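PDB 2WAD: penicillin-binding protein 2B from Streptococcus pneumoniae, which probably acts as a transpeptidase that cross-links the peptides of neighbouring glycan strands in peripheral peptidoglycan as part of the elongasome, and binds penicillin. Local coordinates for residues A[610-615]-A[634-640]; A[602-606]-A[663-667]. All coordinates share one frame; numbering follows the deposited sequence.

Contact 1 of 2, residues A[610-615]-A[634-640]; sequences VSISGK and AVAYAPT. Unlike the reference sequence in segment 634-640: T640 (reference Ser).
The hydroxyl OG1 of T640 is gripped by two serines of 610-615: S611 OG at 2.7 Å from T640 OG1, and S613 OG at 2.8 Å from it. S611 holds its OG anti to the backbone N (chi1 176°), which carries it alongside the threonine. T640 N donates to S611 O from above the carbonyl plane, just past the cis peptide bond before P639. S613 OG also shares a water with Y637 OH, while S613 CB lies over one face of the Y637 ring, offset toward its rim, a CH-pi contact 4.0 Å from the centroid. The same segments pair as antiparallel strands. S613 and Y637 exchange two backbone bonds, Y637 N to S613 O being 2.8 Å, and K615 and V635 exchange two more. Between them G614 and A636 form a non-hydrogen-bonded pair, with G614 CA only 3.1 Å from V635 O. On the A636 face, I612 CG2 and V610 CG2 pack on A636 and A638. K615 sends NZ away to S443 OG, near the acyl-ester serine S386, consistent with the KTG strand of penicillin-binding proteins. T640 OG1 has one proton to give, so at least one of the two serines must donate to it.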
loop_
_atom_site.group_PDB
_atom_site.type_symbol
_atom_site.label_atom_id
_atom_site.label_comp_id
_atom_site.label_asym_id
_atom_site.label_seq_id
_atom_site.Cartn_x
_atom_site.Cartn_y
_atom_site.Cartn_z
ATOM N N VAL A 610 -14.579 4.173 -27.413
ATOM C CA VAL A 610 -14.958 5.525 -27.003
ATOM C C VAL A 610 -13.833 6.454 -27.434
ATOM O O VAL A 610 -12.715 5.997 -27.685
ATOM C CB VAL A 610 -15.101 5.683 -25.452
ATOM C CG1 VAL A 610 -16.402 5.065 -24.948
ATOM C CG2 VAL A 610 -13.877 5.126 -24.730
ATOM N N SER A 611 -14.138 7.746 -27.514
ATOM C CA SER A 611 -13.148 8.763 -27.830
ATOM C C SER A 611 -12.105 8.869 -26.711
ATOM O O SER A 611 -12.447 9.101 -25.557
ATOM C CB SER A 611 -13.842 10.107 -28.024
ATOM O OG SER A 611 -12.881 11.131 -28.232
ATOM N N ILE A 612 -10.840 8.704 -27.079
ATOM C CA ILE A 612 -9.703 8.665 -26.174
ATOM C C ILE A 612 -8.791 9.866 -26.434
ATOM O O ILE A 612 -8.488 10.186 -27.596
ATOM C CB ILE A 612 -8.893 7.359 -26.389
ATOM C CG1 ILE A 612 -9.766 6.153 -26.029
ATOM C CG2 ILE A 612 -7.633 7.381 -25.533
ATOM C CD1 ILE A 612 -9.097 4.839 -26.129
ATOM N N SER A 613 -8.388 10.533 -25.351
ATOM C CA SER A 613 -7.380 11.592 -25.386
ATOM C C SER A 613 -6.164 11.123 -24.581
ATOM O O SER A 613 -6.298 10.361 -23.621
ATOM C CB SER A 613 -7.961 12.867 -24.777
ATOM O OG SER A 613 -9.110 13.301 -25.488
ATOM N N GLY A 614 -4.963 11.526 -24.966
ATOM C CA GLY A 614 -3.811 11.023 -24.242
ATOM C C GLY A 614 -2.505 11.667 -24.655
ATOM O O GLY A 614 -2.498 12.684 -25.360
ATOM N N LYS A 615 -1.399 11.047 -24.243
ATOM C CA LYS A 615 -0.062 11.582 -24.552
ATOM C C LYS A 615 0.923 10.411 -24.483
ATOM O O LYS A 615 0.840 9.581 -23.588
ATOM C CB LYS A 615 0.302 12.685 -23.537
ATOM C CG LYS A 615 1.668 13.338 -23.706
ATOM C CD LYS A 615 1.700 14.179 -24.972
ATOM C CE LYS A 615 3.101 14.687 -25.298
ATOM N NZ LYS A 615 4.032 13.590 -25.773
ATOM N N ALA A 634 2.730 5.834 -21.561
ATOM C CA ALA A 634 1.565 6.494 -22.158
ATOM C C ALA A 634 0.584 6.840 -21.040
ATOM O O ALA A 634 0.472 6.100 -20.080
ATOM C CB ALA A 634 0.880 5.562 -23.185
ATOM N N VAL A 635 -0.123 7.959 -21.176
ATOM C CA VAL A 635 -1.240 8.299 -20.295
ATOM C C VAL A 635 -2.451 8.629 -21.181
ATOM O O VAL A 635 -2.284 9.106 -22.293
ATOM C CB VAL A 635 -0.894 9.504 -19.359
ATOM C CG1 VAL A 635 0.260 9.168 -18.435
ATOM C CG2 VAL A 635 -0.544 10.759 -20.156
ATOM N N ALA A 636 -3.665 8.368 -20.705
ATOM C CA ALA A 636 -4.872 8.582 -21.499
ATOM C C ALA A 636 -6.082 8.747 -20.586
ATOM O O ALA A 636 -6.080 8.256 -19.460
ATOM C CB ALA A 636 -5.108 7.370 -22.442
ATOM N N TYR A 637 -7.134 9.393 -21.081
ATOM C CA TYR A 637 -8.446 9.332 -20.429
ATOM C C TYR A 637 -9.576 9.246 -21.457
ATOM O O TYR A 637 -9.349 9.454 -22.653
ATOM C CB TYR A 637 -8.664 10.524 -19.495
ATOM C CG TYR A 637 -8.565 11.874 -20.175
ATOM C CD1 TYR A 637 -9.646 12.427 -20.856
ATOM C CD2 TYR A 637 -7.364 12.586 -20.167
ATOM C CE1 TYR A 637 -9.533 13.674 -21.500
ATOM C CE2 TYR A 637 -7.254 13.831 -20.772
ATOM C CZ TYR A 637 -8.334 14.359 -21.454
ATOM O OH TYR A 637 -8.183 15.587 -22.074
ATOM N N ALA A 638 -10.784 8.944 -20.985
ATOM C CA ALA A 638 -11.933 8.682 -21.849
ATOM C C ALA A 638 -13.193 8.513 -21.008
ATOM O O ALA A 638 -13.134 8.116 -19.848
ATOM C CB ALA A 638 -11.707 7.400 -22.692
ATOM N N PRO A 639 -14.360 8.791 -21.600
ATOM C CA PRO A 639 -14.396 9.380 -22.930
ATOM C C PRO A 639 -13.978 10.847 -22.934
ATOM O O PRO A 639 -14.108 11.548 -21.926
ATOM C CB PRO A 639 -15.857 9.221 -23.366
ATOM C CG PRO A 639 -16.594 8.593 -22.241
ATOM C CD PRO A 639 -15.617 8.126 -21.208
ATOM N N THR A 640 -13.427 11.307 -24.049
ATOM C CA THR A 640 -12.945 12.676 -24.108
ATOM C C THR A 640 -13.923 13.642 -23.432
ATOM O O THR A 640 -13.525 14.459 -22.608
ATOM C CB THR A 640 -12.679 13.087 -25.559
ATOM O OG1 THR A 640 -11.619 12.275 -26.080
ATOM C CG2 THR A 640 -12.301 14.560 -25.668
HETATM O O HOH W 1 -9.240 16.025 -24.553
#

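Contact 2 of 2, residues A[602-606]-A[663-667]; sequences RAFSD and PAIAR. Unlike the reference sequence in segment 602-606: D606 (reference Asn). Unlike the reference sequence in segment 663-667: A664 (reference Ser).
In the transpeptidase domain, the start of the C-terminal helix 661-676 meets 602-605, part of the loop between helix 578-593 and strand 613-616, with helix-like backbone angles but no regular helical bonding. F604 is the apolar half of the meeting. Its CB sets out away from the helix, but CG stands anti to the carbonyl carbon (chi1 -79°), and the ring comes back against P663 and A666. P663 CB sits over one face, 3.9 Å from the centroid of the F604 ring and displaced toward the rim, a CH-pi contact in which the two side chains cross at about a right angle. A666, on the same side of the helix, brings its CB to the ring edge, in the ring plane, 3.8 Å from F604 CE1. A603 CB touches P663 CB more loosely.

R667 supplies the polar half. Its chain runs past F604 O, which lies 3.3 Å from R667 CG. A bend at chi3 (73°) lays the guanidinium over A664 CA of its own helix, and R667 NH1 donates to A603 O at 2.9 Å. The bond is somewhat bent, 145° at the hydrogen, and A603 O lies a little out of the guanidinium plane. D606 O lies over a face of the R667 guanidinium, 3.3 Å from NH1, at an angle too poor for a hydrogen bond. D606 OD2 stands 4.9 Å from R667 NH1, so any attraction is probably modest.

Around this pair, F604 also packs on V591 and S592 of helix 578-593 and on A634 and A636 of strand 634-638, while A666 rests on V647 and V649 of strand 645-650. R667 touches Y327 of helix 314-334, so the helix start is wedged between the loop, the sheet and a neighbouring helix.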
loop_
_atom_site.group_PDB
_atom_site.type_symbol
_atom_site.label_atom_id
_atom_site.label_comp_id
_atom_site.label_asym_id
_atom_site.label_seq_id
_atom_site.Cartn_x
_atom_site.Cartn_y
_atom_site.Cartn_z
ATOM N N ARG A 602 -2.045 8.358 -32.901
ATOM C CA ARG A 602 -3.194 7.723 -33.550
ATOM C C ARG A 602 -3.420 6.270 -33.115
ATOM O O ARG A 602 -4.544 5.757 -33.194
ATOM C CB ARG A 602 -3.105 7.852 -35.089
ATOM C CG ARG A 602 -3.359 9.287 -35.591
ATOM C CD ARG A 602 -3.220 9.382 -37.112
ATOM N NE ARG A 602 -1.840 9.142 -37.523
ATOM C CZ ARG A 602 -1.038 10.066 -38.047
ATOM N NH1 ARG A 602 -1.471 11.304 -38.259
ATOM N NH2 ARG A 602 0.210 9.756 -38.364
ATOM N N ALA A 603 -2.385 5.588 -32.622
ATOM C CA ALA A 603 -2.626 4.240 -32.086
ATOM C C ALA A 603 -3.673 4.167 -30.966
ATOM O O ALA A 603 -4.326 3.119 -30.812
ATOM C CB ALA A 603 -1.319 3.534 -31.675
ATOM N N PHE A 604 -3.830 5.260 -30.213
ATOM C CA PHE A 604 -4.874 5.393 -29.177
ATOM C C PHE A 604 -6.290 5.178 -29.738
ATOM O O PHE A 604 -7.134 4.618 -29.051
ATOM C CB PHE A 604 -4.892 6.790 -28.516
ATOM C CG PHE A 604 -3.840 7.013 -27.458
ATOM C CD1 PHE A 604 -3.748 6.173 -26.364
ATOM C CD2 PHE A 604 -2.970 8.099 -27.549
ATOM C CE1 PHE A 604 -2.795 6.369 -25.369
ATOM C CE2 PHE A 604 -2.007 8.327 -26.547
ATOM C CZ PHE A 604 -1.915 7.453 -25.455
ATOM N N SER A 605 -6.560 5.693 -30.936
ATOM C CA SER A 605 -7.916 5.684 -31.503
ATOM C C SER A 605 -8.197 4.447 -32.349
ATOM O O SER A 605 -9.352 4.185 -32.668
ATOM C CB SER A 605 -8.146 6.897 -32.403
ATOM O OG SER A 605 -7.714 8.089 -31.786
ATOM N N ASP A 606 -7.153 3.699 -32.696
ATOM C CA ASP A 606 -7.266 2.566 -33.624
ATOM C C ASP A 606 -7.979 1.370 -32.989
ATOM O O ASP A 606 -7.360 0.564 -32.287
ATOM C CB ASP A 606 -5.876 2.162 -34.129
ATOM C CG ASP A 606 -5.914 1.037 -35.160
ATOM O OD1 ASP A 606 -7.016 0.557 -35.521
ATOM O OD2 ASP A 606 -4.820 0.632 -35.618
ATOM N N PRO A 663 0.663 3.255 -26.038
ATOM C CA PRO A 663 -0.682 3.721 -26.371
ATOM C C PRO A 663 -1.659 2.570 -26.614
ATOM O O PRO A 663 -2.837 2.682 -26.271
ATOM C CB PRO A 663 -0.470 4.490 -27.683
ATOM C CG PRO A 663 0.996 4.930 -27.628
ATOM C CD PRO A 663 1.717 3.880 -26.871
ATOM N N ALA A 664 -1.179 1.456 -27.167
ATOM C CA ALA A 664 -2.073 0.339 -27.507
ATOM C C ALA A 664 -2.503 -0.378 -26.231
ATOM O O ALA A 664 -3.655 -0.801 -26.084
ATOM C CB ALA A 664 -1.387 -0.638 -28.478
ATOM N N ILE A 665 -1.584 -0.509 -25.288
ATOM C CA ILE A 665 -1.955 -1.050 -23.979
ATOM C C ILE A 665 -2.982 -0.152 -23.288
ATOM O O ILE A 665 -4.025 -0.636 -22.855
ATOM C CB ILE A 665 -0.731 -1.290 -23.067
ATOM C CG1 ILE A 665 0.193 -2.339 -23.700
ATOM C CG2 ILE A 665 -1.187 -1.759 -21.688
ATOM C CD1 ILE A 665 1.615 -2.311 -23.144
ATOM N N ALA A 666 -2.705 1.152 -23.240
ATOM C CA ALA A 666 -3.630 2.140 -22.668
ATOM C C ALA A 666 -5.031 2.044 -23.294
ATOM O O ALA A 666 -6.056 2.037 -22.614
ATOM C CB ALA A 666 -3.048 3.580 -22.840
ATOM N N ARG A 667 -5.078 1.996 -24.615
ATOM C CA ARG A 667 -6.338 1.872 -25.348
ATOM C C ARG A 667 -7.060 0.593 -24.974
ATOM O O ARG A 667 -8.273 0.581 -24.762
ATOM C CB ARG A 667 -5.974 1.819 -26.836
ATOM C CG ARG A 667 -7.157 1.532 -27.771
ATOM C CD ARG A 667 -6.601 1.151 -29.134
ATOM N NE ARG A 667 -6.025 -0.195 -29.073
ATOM C CZ ARG A 667 -5.034 -0.609 -29.849
ATOM N NH1 ARG A 667 -4.499 0.239 -30.717
ATOM N NH2 ARG A 667 -4.578 -1.858 -29.749
#

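Overall arrangement
Going along the chain, 602-606 comes first, after helix 578-593, and the loop runs directly into 610-615. Strand 613-616 is one of the two edge strands of the six-stranded antiparallel sheet; the chain then returns in strand 634-638, so contact 1 closes the smaller loop, part of which is not modelled. Strand 645-650 follows, and helix 661-676 brings the chain back to 602-606, so contact 2 closes a larger loop with contact 1 nested inside it. Their centres are about 9 Å apart, and F604 links them by packing against K615 N and V635 O. Together they tie the sheet edge to the C-terminal helix and the loop preceding the strand.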